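Local atomic coordinates of 5-carboxyvanillate decarboxylase (PDB entry 4L6D), a protein that probably removes the 5-carboxyl group of 5-carboxyvanillate as a metal-dependent lyase of the amidohydrolase fold, and holds manganese and vanillate here. Residues 3-8 / 69-74; 59-64 / 108-113; 269-274 / 292-297. All blocks are in the same frame, centred on the assembly; numbering follows the deposited sequence. Where two conformers were deposited one is given.

Contact 1: residues 3-8 / 69-74; sequences RLIATE and VDMHLL. With MN (manganese (II) ion), chain I.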
loop_
_atom_site.group_PDB
_atom_site.type_symbol
_atom_site.label_atom_id
_atom_site.label_comp_id
_atom_site.label_asym_id
_atom_site.label_seq_id
_atom_site.Cartn_x
_atom_site.Cartn_y
_atom_site.Cartn_z
ATOM N N ARG A 3 -26.190 -4.204 17.607
ATOM C CA ARG A 3 -25.190 -3.783 18.586
ATOM C C ARG A 3 -23.932 -3.289 17.889
ATOM O O ARG A 3 -23.235 -4.044 17.203
ATOM C CB ARG A 3 -24.846 -4.907 19.567
ATOM C CG ARG A 3 -23.945 -4.436 20.710
ATOM C CD ARG A 3 -23.513 -5.588 21.607
ATOM N NE ARG A 3 -23.021 -5.113 22.901
ATOM C CZ ARG A 3 -22.460 -5.896 23.817
ATOM N NH1 ARG A 3 -22.296 -7.190 23.573
ATOM N NH2 ARG A 3 -22.058 -5.383 24.976
ATOM N N LEU A 4 -23.670 -1.997 18.040
ATOM C CA LEU A 4 -22.535 -1.364 17.410
ATOM C C LEU A 4 -21.422 -1.123 18.422
ATOM O O LEU A 4 -21.606 -0.385 19.388
ATOM C CB LEU A 4 -22.978 -0.037 16.801
ATOM C CG LEU A 4 -23.781 -0.182 15.514
ATOM C CD1 LEU A 4 -24.640 1.056 15.263
ATOM C CD2 LEU A 4 -22.842 -0.406 14.365
ATOM N N ILE A 5 -20.288 -1.780 18.204
ATOM C CA ILE A 5 -19.106 -1.600 19.033
ATOM C C ILE A 5 -18.002 -1.038 18.148
ATOM O O ILE A 5 -17.438 -1.751 17.325
ATOM C CB ILE A 5 -18.665 -2.944 19.673
ATOM C CG1 ILE A 5 -19.775 -3.514 20.568
ATOM C CG2 ILE A 5 -17.356 -2.763 20.448
ATOM C CD1 ILE A 5 -19.483 -4.935 21.054
ATOM N N ALA A 6 -17.713 0.253 18.299
ATOM C CA ALA A 6 -16.698 0.916 17.480
ATOM C C ALA A 6 -15.300 0.597 18.016
ATOM O O ALA A 6 -15.047 0.782 19.201
ATOM C CB ALA A 6 -16.941 2.423 17.470
ATOM N N THR A 7 -14.401 0.114 17.167
ATOM C CA THR A 7 -13.152 -0.461 17.675
ATOM C C THR A 7 -11.857 0.347 17.559
ATOM O O THR A 7 -10.808 -0.153 17.980
ATOM C CB THR A 7 -12.885 -1.854 17.070
ATOM O OG1 THR A 7 -12.903 -1.769 15.634
ATOM C CG2 THR A 7 -13.945 -2.846 17.534
ATOM N N GLU A 8 -11.900 1.566 17.018
ATOM C CA GLU A 8 -10.668 2.359 16.897
ATOM C C GLU A 8 -10.891 3.780 17.392
ATOM O O GLU A 8 -10.685 4.752 16.661
ATOM C CB GLU A 8 -10.134 2.392 15.458
ATOM C CG GLU A 8 -8.620 2.734 15.417
ATOM C CD GLU A 8 -8.096 2.973 14.009
ATOM O OE1 GLU A 8 -8.093 2.018 13.196
ATOM O OE2 GLU A 8 -7.686 4.116 13.709
ATOM N N VAL A 69 -24.982 4.161 18.981
ATOM C CA VAL A 69 -23.744 3.408 19.133
ATOM C C VAL A 69 -23.661 2.878 20.548
ATOM O O VAL A 69 -23.623 3.650 21.497
ATOM C CB VAL A 69 -22.512 4.279 18.875
ATOM C CG1 VAL A 69 -21.240 3.460 19.046
ATOM C CG2 VAL A 69 -22.573 4.897 17.475
ATOM N N ASP A 70 -23.623 1.558 20.685
ATOM C CA ASP A 70 -23.599 0.927 21.997
ATOM C C ASP A 70 -22.293 1.188 22.745
ATOM O O ASP A 70 -22.310 1.529 23.924
ATOM C CB ASP A 70 -23.835 -0.581 21.861
ATOM C CG ASP A 70 -25.141 -0.909 21.154
ATOM O OD1 ASP A 70 -25.299 -0.559 19.958
ATOM O OD2 ASP A 70 -26.006 -1.542 21.796
ATOM N N MET A 71 -21.165 1.011 22.066
ATOM C CA MET A 71 -19.859 1.120 22.725
ATOM C C MET A 71 -18.752 1.729 21.882
ATOM O O MET A 71 -18.742 1.623 20.652
ATOM C CB MET A 71 -19.365 -0.272 23.167
ATOM C CG MET A 71 -20.288 -1.014 24.115
ATOM S SD MET A 71 -19.581 -2.569 24.706
ATOM C CE MET A 71 -18.495 -1.935 25.996
ATOM N N HIS A 72 -17.808 2.354 22.576
ATOM C CA HIS A 72 -16.483 2.619 22.026
ATOM C C HIS A 72 -15.473 1.740 22.725
ATOM O O HIS A 72 -15.456 1.660 23.967
ATOM C CB HIS A 72 -16.042 4.054 22.279
ATOM C CG HIS A 72 -16.591 5.050 21.313
ATOM N ND1 HIS A 72 -16.057 6.314 21.186
ATOM C CD2 HIS A 72 -17.633 4.987 20.451
ATOM C CE1 HIS A 72 -16.731 6.982 20.267
ATOM N NE2 HIS A 72 -17.705 6.208 19.821
ATOM N N LEU A 73 -14.632 1.090 21.927
ATOM C CA LEU A 73 -13.389 0.489 22.419
ATOM C C LEU A 73 -12.311 1.560 22.338
ATOM O O LEU A 73 -11.864 1.932 21.246
ATOM C CB LEU A 73 -13.019 -0.735 21.571
ATOM C CG LEU A 73 -11.689 -1.414 21.886
ATOM C CD1 LEU A 73 -11.709 -2.090 23.270
ATOM C CD2 LEU A 73 -11.350 -2.422 20.779
ATOM N N LEU A 74 -11.939 2.083 23.499
ATOM C CA LEU A 74 -11.029 3.226 23.584
ATOM C C LEU A 74 -9.572 2.790 23.503
ATOM O O LEU A 74 -9.209 1.720 23.990
ATOM C CB LEU A 74 -11.249 3.974 24.900
ATOM C CG LEU A 74 -12.668 4.464 25.187
ATOM C CD1 LEU A 74 -12.786 4.970 26.626
ATOM C CD2 LEU A 74 -13.064 5.572 24.217
HETATM MN MN MN I . -7.213 6.052 14.599
HETATM O O HOH W 1 -9.511 1.439 20.015
HETATM O O HOH W 2 -8.054 5.958 16.623
#
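Ile5 and Ala6 pair in parallel with Met71 and His72, the tight part of the contact. Met71 N gives a bond to Leu4 O, and Ala6 N returns one to Met71 O at 2.9 Å. Leu73 N then meets Ala6 O at 2.8 Å, almost straight at 173°. On one face of the sheet Ile5 and Met71 run side by side, with Ile5 CG1 4.2 Å from Met71 CB. On the other, Ala6 CB lies 4.0 Å from His72 CD2.

The Arg3 end is looser and partly exposed. Asp70 OD1, in one of its two conformers, takes a bond from Leu4 N at 2.9 Å, met from above the carboxylate plane. With CG anti to the backbone N (chi1 -172°) and the chain extended, Arg3 runs past Asp70 and brings NH2 beside Met71 SD. Its salt bridge goes to the C-terminal carboxylate of Thr335. At the Glu8 end the strands part, and a water donates to both Thr7 O and Leu73 O. Glu8 OE2 binds manganese at 2.2 Å.

These are the first two strands of the parallel barrel sheet. Strand 111-115 flanks 71-76, helix 303-311 packs on Leu4 and Val69, and helix 59-67 covers Val69 and His72.

Contact 2: residues 59-64 / 108-113; sequences ERLAEM and PTRFAG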
loop_
_atom_site.group_PDB
_atom_site.type_symbol
_atom_site.label_atom_id
_atom_site.label_comp_id
_atom_site.label_asym_id
_atom_site.label_seq_id
_atom_site.Cartn_x
_atom_site.Cartn_y
_atom_site.Cartn_z
ATOM N N GLU A 59 -19.543 15.198 24.959
ATOM C CA GLU A 59 -19.856 15.155 23.531
ATOM C C GLU A 59 -19.840 13.722 22.988
ATOM O O GLU A 59 -20.735 13.323 22.237
ATOM C CB GLU A 59 -18.879 16.034 22.734
ATOM C CG GLU A 59 -19.019 15.941 21.201
ATOM C CD GLU A 59 -17.888 16.648 20.451
ATOM O OE1 GLU A 59 -17.076 17.344 21.102
ATOM O OE2 GLU A 59 -17.803 16.501 19.210
ATOM N N ARG A 60 -18.834 12.942 23.383
ATOM C CA ARG A 60 -18.660 11.606 22.823
ATOM C C ARG A 60 -19.869 10.721 23.133
ATOM O O ARG A 60 -20.416 10.069 22.245
ATOM C CB ARG A 60 -17.371 10.960 23.341
ATOM C CG ARG A 60 -17.081 9.585 22.749
ATOM C CD ARG A 60 -15.970 8.873 23.514
ATOM N NE ARG A 60 -14.728 9.645 23.562
ATOM C CZ ARG A 60 -13.627 9.367 22.868
ATOM N NH1 ARG A 60 -13.572 8.311 22.050
ATOM N NH2 ARG A 60 -12.562 10.147 23.007
ATOM N N LEU A 61 -20.280 10.694 24.393
ATOM C CA LEU A 61 -21.427 9.873 24.769
ATOM C C LEU A 61 -22.727 10.412 24.155
ATOM O O LEU A 61 -23.589 9.632 23.743
ATOM C CB LEU A 61 -21.539 9.793 26.290
ATOM C CG LEU A 61 -22.486 8.746 26.863
ATOM C CD1 LEU A 61 -22.144 7.344 26.370
ATOM C CD2 LEU A 61 -22.419 8.811 28.385
ATOM N N ALA A 62 -22.869 11.733 24.092
ATOM C CA ALA A 62 -24.055 12.321 23.470
ATOM C C ALA A 62 -24.169 11.884 22.009
ATOM O O ALA A 62 -25.260 11.564 21.531
ATOM C CB ALA A 62 -24.032 13.851 23.584
ATOM N N GLU A 63 -23.040 11.871 21.312
ATOM C CA GLU A 63 -23.024 11.457 19.908
ATOM C C GLU A 63 -23.282 9.957 19.771
ATOM O O GLU A 63 -23.965 9.516 18.844
ATOM C CB GLU A 63 -21.690 11.814 19.258
ATOM C CG GLU A 63 -21.578 13.275 18.921
ATOM C CD GLU A 63 -22.294 13.610 17.630
ATOM O OE1 GLU A 63 -21.888 13.076 16.575
ATOM O OE2 GLU A 63 -23.267 14.390 17.672
ATOM N N MET A 64 -22.741 9.165 20.689
ATOM C CA MET A 64 -23.065 7.743 20.703
ATOM C C MET A 64 -24.562 7.542 20.872
ATOM O O MET A 64 -25.176 6.753 20.162
ATOM C CB MET A 64 -22.289 7.013 21.800
ATOM C CG MET A 64 -20.785 6.921 21.515
ATOM S SD MET A 64 -19.823 6.511 22.991
ATOM C CE MET A 64 -20.440 4.857 23.338
ATOM N N PRO A 108 -19.068 0.832 32.113
ATOM C CA PRO A 108 -18.584 -0.385 31.454
ATOM C C PRO A 108 -19.531 -0.960 30.406
ATOM O O PRO A 108 -19.108 -1.847 29.664
ATOM C CB PRO A 108 -18.420 -1.368 32.621
ATOM C CG PRO A 108 -19.391 -0.897 33.652
ATOM C CD PRO A 108 -19.366 0.608 33.543
ATOM N N THR A 109 -20.776 -0.488 30.341
ATOM C CA THR A 109 -21.657 -0.932 29.266
ATOM C C THR A 109 -21.478 -0.086 28.005
ATOM O O THR A 109 -21.953 -0.469 26.930
ATOM C CB THR A 109 -23.143 -0.924 29.663
ATOM O OG1 THR A 109 -23.585 0.427 29.820
ATOM C CG2 THR A 109 -23.370 -1.716 30.946
ATOM N N ARG A 110 -20.787 1.049 28.138
ATOM C CA ARG A 110 -20.578 1.951 26.999
ATOM C C ARG A 110 -19.130 2.022 26.535
ATOM O O ARG A 110 -18.862 2.388 25.394
ATOM C CB ARG A 110 -21.070 3.366 27.309
ATOM C CG ARG A 110 -22.513 3.434 27.846
ATOM C CD ARG A 110 -23.555 2.761 26.927
ATOM N NE ARG A 110 -23.654 3.337 25.578
ATOM C CZ ARG A 110 -24.343 4.432 25.279
ATOM N NH1 ARG A 110 -24.980 5.096 26.228
ATOM N NH2 ARG A 110 -24.383 4.885 24.031
ATOM N N PHE A 111 -18.193 1.677 27.409
ATOM C CA PHE A 111 -16.792 1.777 27.033
ATOM C C PHE A 111 -16.023 0.526 27.373
ATOM O O PHE A 111 -16.181 -0.028 28.458
ATOM C CB PHE A 111 -16.151 3.016 27.670
ATOM C CG PHE A 111 -16.791 4.296 27.220
ATOM C CD1 PHE A 111 -16.556 4.777 25.940
ATOM C CD2 PHE A 111 -17.678 4.976 28.036
ATOM C CE1 PHE A 111 -17.170 5.933 25.498
ATOM C CE2 PHE A 111 -18.295 6.130 27.598
ATOM C CZ PHE A 111 -18.044 6.606 26.325
ATOM N N ALA A 112 -15.210 0.089 26.418
ATOM C CA ALA A 112 -14.202 -0.934 26.654
ATOM C C ALA A 112 -12.858 -0.252 26.402
ATOM O O ALA A 112 -12.826 0.878 25.915
ATOM C CB ALA A 112 -14.414 -2.134 25.724
ATOM N N GLY A 113 -11.747 -0.907 26.735
ATOM C CA GLY A 113 -10.463 -0.250 26.596
ATOM C C GLY A 113 -9.295 -1.141 26.243
ATOM O O GLY A 113 -9.212 -2.291 26.674
#
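The guanidinium of Arg110 carries Leu61 CD1 over one face, 3.6 Å above the plane and nearer its edge, closest to Arg110 NH1. Met64 CB comes obliquely to Arg110 NH2 at 3.7 Å. The Phe111 ring is approached obliquely by three side chains of the helix. Arg60 CD and Met64 SD both lie 3.7 Å from Phe111 CE1, while Leu61 CD1 is 4.2 Å from Phe111 CZ. The sulfur makes a Met-aromatic contact, 4.6 Å from the ring centroid and 56° off the ring normal.

Arg110 is folded back by its bends at chi2 (-55°) and chi3 (-60°), which lay the guanidinium beside the helix. Met64 and Arg110 run alongside each other in opposite senses. Met64 CE ends 3.6 Å from Arg110 O.

The polar end of Arg110 is well occupied. NE bonds to Asp70 O, NH2 to Val69 O, and NH1 forms a salt bridge with Asp65. With an alanine here the guanidinium is gone, and Asp65 would probably lose this charge partner, the carbonyls of Val69 and Asp70 a donor each, and Leu61 and Met64 the group they pack on. The polar end of Arg60 turns elsewhere: NH2 bonds to Ala10 O, and NH1 makes a weak bond to His72.

Helix 59-67 leads into strand 71-76, the neighbour of strand 111-115. Side chains of an outer helix pack here on the beginning of strand 111-115 and the loop before it, the helix-on-sheet layer of a TIM barrel, as expected for the amidohydrolase family.

Contact 3: residues 269-274 / 292-297; sequences ITTSGV and VMWAID. With MN (manganese (II) ion), chain I; VNL (4-hydroxy-3-methoxybenzoate), chain J.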
loop_
_atom_site.group_PDB
_atom_site.type_symbol
_atom_site.label_atom_id
_atom_site.label_comp_id
_atom_site.label_asym_id
_atom_site.label_seq_id
_atom_site.Cartn_x
_atom_site.Cartn_y
_atom_site.Cartn_z
ATOM N N ILE A 269 -9.305 -7.343 10.954
ATOM C CA ILE A 269 -9.255 -5.966 10.474
ATOM C C ILE A 269 -10.457 -5.171 10.947
ATOM O O ILE A 269 -11.469 -5.741 11.352
ATOM C CB ILE A 269 -9.151 -5.878 8.920
ATOM C CG1 ILE A 269 -10.465 -6.275 8.235
ATOM C CG2 ILE A 269 -8.022 -6.762 8.413
ATOM C CD1 ILE A 269 -10.502 -5.885 6.761
ATOM N N THR A 270 -10.332 -3.848 10.896
ATOM C CA THR A 270 -11.482 -2.974 11.112
ATOM C C THR A 270 -11.689 -2.044 9.936
ATOM O O THR A 270 -10.793 -1.865 9.106
ATOM C CB THR A 270 -11.405 -2.137 12.407
ATOM O OG1 THR A 270 -10.718 -0.906 12.144
ATOM C CG2 THR A 270 -10.719 -2.905 13.546
ATOM N N THR A 271 -12.873 -1.443 9.892
ATOM C CA THR A 271 -13.271 -0.568 8.793
ATOM C C THR A 271 -12.997 0.911 9.056
ATOM O O THR A 271 -13.495 1.749 8.315
ATOM C CB THR A 271 -14.779 -0.713 8.502
ATOM O OG1 THR A 271 -15.523 -0.245 9.631
ATOM C CG2 THR A 271 -15.143 -2.189 8.244
ATOM N N SER A 272 -12.238 1.237 10.105
ATOM C CA SER A 272 -11.976 2.648 10.420
ATOM C C SER A 272 -11.509 3.415 9.193
ATOM O O SER A 272 -10.591 2.991 8.494
ATOM C CB SER A 272 -10.920 2.770 11.517
ATOM O OG SER A 272 -9.775 2.009 11.180
ATOM N N GLY A 273 -12.146 4.542 8.907
ATOM C CA GLY A 273 -11.693 5.380 7.807
ATOM C C GLY A 273 -11.863 4.832 6.405
ATOM O O GLY A 273 -11.361 5.432 5.456
ATOM N N VAL A 274 -12.563 3.709 6.265
ATOM C CA VAL A 274 -12.814 3.106 4.953
ATOM C C VAL A 274 -14.283 2.715 4.875
ATOM O O VAL A 274 -14.656 1.539 4.983
ATOM C CB VAL A 274 -11.900 1.894 4.670
ATOM C CG1 VAL A 274 -12.132 1.353 3.249
ATOM C CG2 VAL A 274 -10.435 2.297 4.863
ATOM N N VAL A 292 -13.667 -9.286 10.213
ATOM C CA VAL A 292 -13.889 -7.874 9.926
ATOM C C VAL A 292 -14.733 -7.225 11.010
ATOM O O VAL A 292 -15.823 -7.698 11.311
ATOM C CB VAL A 292 -14.582 -7.674 8.562
ATOM C CG1 VAL A 292 -14.676 -6.185 8.227
ATOM C CG2 VAL A 292 -13.833 -8.436 7.468
ATOM N N MET A 293 -14.236 -6.119 11.562
ATOM C CA MET A 293 -14.936 -5.378 12.608
ATOM C C MET A 293 -15.201 -3.949 12.187
ATOM O O MET A 293 -14.443 -3.363 11.428
ATOM C CB MET A 293 -14.098 -5.354 13.881
ATOM C CG MET A 293 -13.983 -6.713 14.532
ATOM S SD MET A 293 -12.872 -6.726 15.952
ATOM C CE MET A 293 -11.268 -6.721 15.160
ATOM N N TRP A 294 -16.276 -3.380 12.713
ATOM C CA TRP A 294 -16.599 -1.987 12.456
ATOM C C TRP A 294 -15.847 -1.046 13.403
ATOM O O TRP A 294 -15.536 -1.400 14.546
ATOM C CB TRP A 294 -18.117 -1.818 12.576
ATOM C CG TRP A 294 -18.611 -0.416 12.410
ATOM C CD1 TRP A 294 -18.683 0.298 11.253
ATOM C CD2 TRP A 294 -19.105 0.433 13.447
ATOM N NE1 TRP A 294 -19.191 1.556 11.507
ATOM C CE2 TRP A 294 -19.468 1.654 12.850
ATOM C CE3 TRP A 294 -19.288 0.269 14.832
ATOM C CZ2 TRP A 294 -19.996 2.712 13.585
ATOM C CZ3 TRP A 294 -19.807 1.318 15.560
ATOM C CH2 TRP A 294 -20.160 2.526 14.933
ATOM N N ALA A 295 -15.560 0.161 12.918
ATOM C CA ALA A 295 -14.955 1.209 13.743
ATOM C C ALA A 295 -15.351 2.575 13.194
ATOM O O ALA A 295 -15.880 2.662 12.086
ATOM C CB ALA A 295 -13.431 1.076 13.781
ATOM N N ILE A 296 -15.071 3.636 13.953
ATOM C CA ILE A 296 -15.370 4.996 13.516
ATOM C C ILE A 296 -14.096 5.794 13.258
ATOM O O ILE A 296 -14.039 6.574 12.302
ATOM C CB ILE A 296 -16.230 5.753 14.547
ATOM C CG1 ILE A 296 -17.539 5.005 14.819
ATOM C CG2 ILE A 296 -16.488 7.185 14.072
ATOM C CD1 ILE A 296 -18.228 5.477 16.082
ATOM N N ASP A 297 -13.082 5.592 14.102
ATOM C CA ASP A 297 -11.919 6.483 14.181
ATOM C C ASP A 297 -12.293 7.860 14.756
ATOM O O ASP A 297 -11.738 8.885 14.353
ATOM C CB ASP A 297 -11.205 6.634 12.822
ATOM C CG ASP A 297 -9.705 6.453 12.927
ATOM O OD1 ASP A 297 -9.159 6.609 14.036
ATOM O OD2 ASP A 297 -9.067 6.166 11.890
HETATM MN MN MN I . -7.213 6.052 14.599
HETATM C C1 VNL J . -5.722 11.346 12.501
HETATM C CO1 VNL J . -6.683 10.422 12.069
HETATM C CO2 VNL J . -4.882 11.066 13.597
HETATM C CM1 VNL J . -6.832 9.192 12.734
HETATM C CM2 VNL J . -5.004 9.848 14.262
HETATM O OM VNL J . -4.232 9.487 15.336
HETATM C CZ VNL J . -6.015 8.883 13.822
HETATM C CC VNL J . -5.607 12.674 11.799
HETATM C CV VNL J . -3.208 10.374 15.824
HETATM O O1 VNL J . -6.521 13.071 11.027
HETATM O O2 VNL J . -4.616 13.399 12.054
HETATM O O3 VNL J . -6.302 7.881 14.706
HETATM O O HOH W 3 -16.300 2.406 9.337
HETATM O O HOH W 4 -14.642 5.346 9.855
HETATM O O HOH W 2 -8.054 5.958 16.623
#
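Thr271 lies beside strand 292-293 and the loop after it, and each atom of its side chain has a neighbour there. Thr271 CB lies 4.0 Å from Met293 O. From CB the methyl goes one way: Thr271 CG2 lies 3.5 Å from Met293 O and also touches Val292 CG1. The hydroxyl goes the other way. With chi1 at 65° OG1 sits between the backbone N and the carbonyl carbon, and this turns it to the loop. There Thr271 OG1 accepts a weak bond from Ala295 N at 3.3 Å. Thr271 OG1 also lies 3.6 Å from Trp294 CD1. A water lies between Thr271 OG1 and Ala295 O, probably donating to the carbonyl.

Behind Thr271 the strands pair in parallel. Met293 N bonds to Ile269 O at 2.8 Å, and Thr271 N to Met293 O at 2.9 Å, the latter rather bent at 133°. Ile269 and Val292 lie side by side on one face, and Thr270 and Met293 cross on the other.

Beyond the strands, a type II turn runs from Thr271 to Val274. Gly273 N donates to a second water, which probably donates to Ile296 O. Ser272 CB packs on Ala295 CB, and its OG bonds to the backbone N of His227 and reaches to Glu8, a metal ligand.

Helix 277-287 links the two strands as a beta-alpha-beta unit, the last strands of the barrel. Asp297 OD1 binds manganese at 2.1 Å, and OD2 is held by His227. The vanillate oxygen O3 binds the same metal at 2.0 Å. The phenolic oxygen of the ligand thus takes a coordination position roughly opposite Glu8 OE2 and beside Asp297 OD1, and the metal probably favours its phenolate form.

Contacts 1 and 3 meet at the manganese. Glu8 of contact 1 and Asp297 of contact 3 bind it together with His174, a water and vanillate. Glu8 OE1 also bonds to Ser272 OG at 2.6 Å, and Thr7 OG1 to Trp294 O at 2.9 Å, where the first strand closes on the last. Contact 2 lies on the outer side of the second and third strands. Its centre is about 8 Å from that of contact 1. The two are joined by the backbone bond from Leu74 N to Ala112 O, 2.8 Å. Contacts 2 and 3 do not touch; their centres are about 17 Å apart, and the Arg60 side chain stays about 10 Å from manganese.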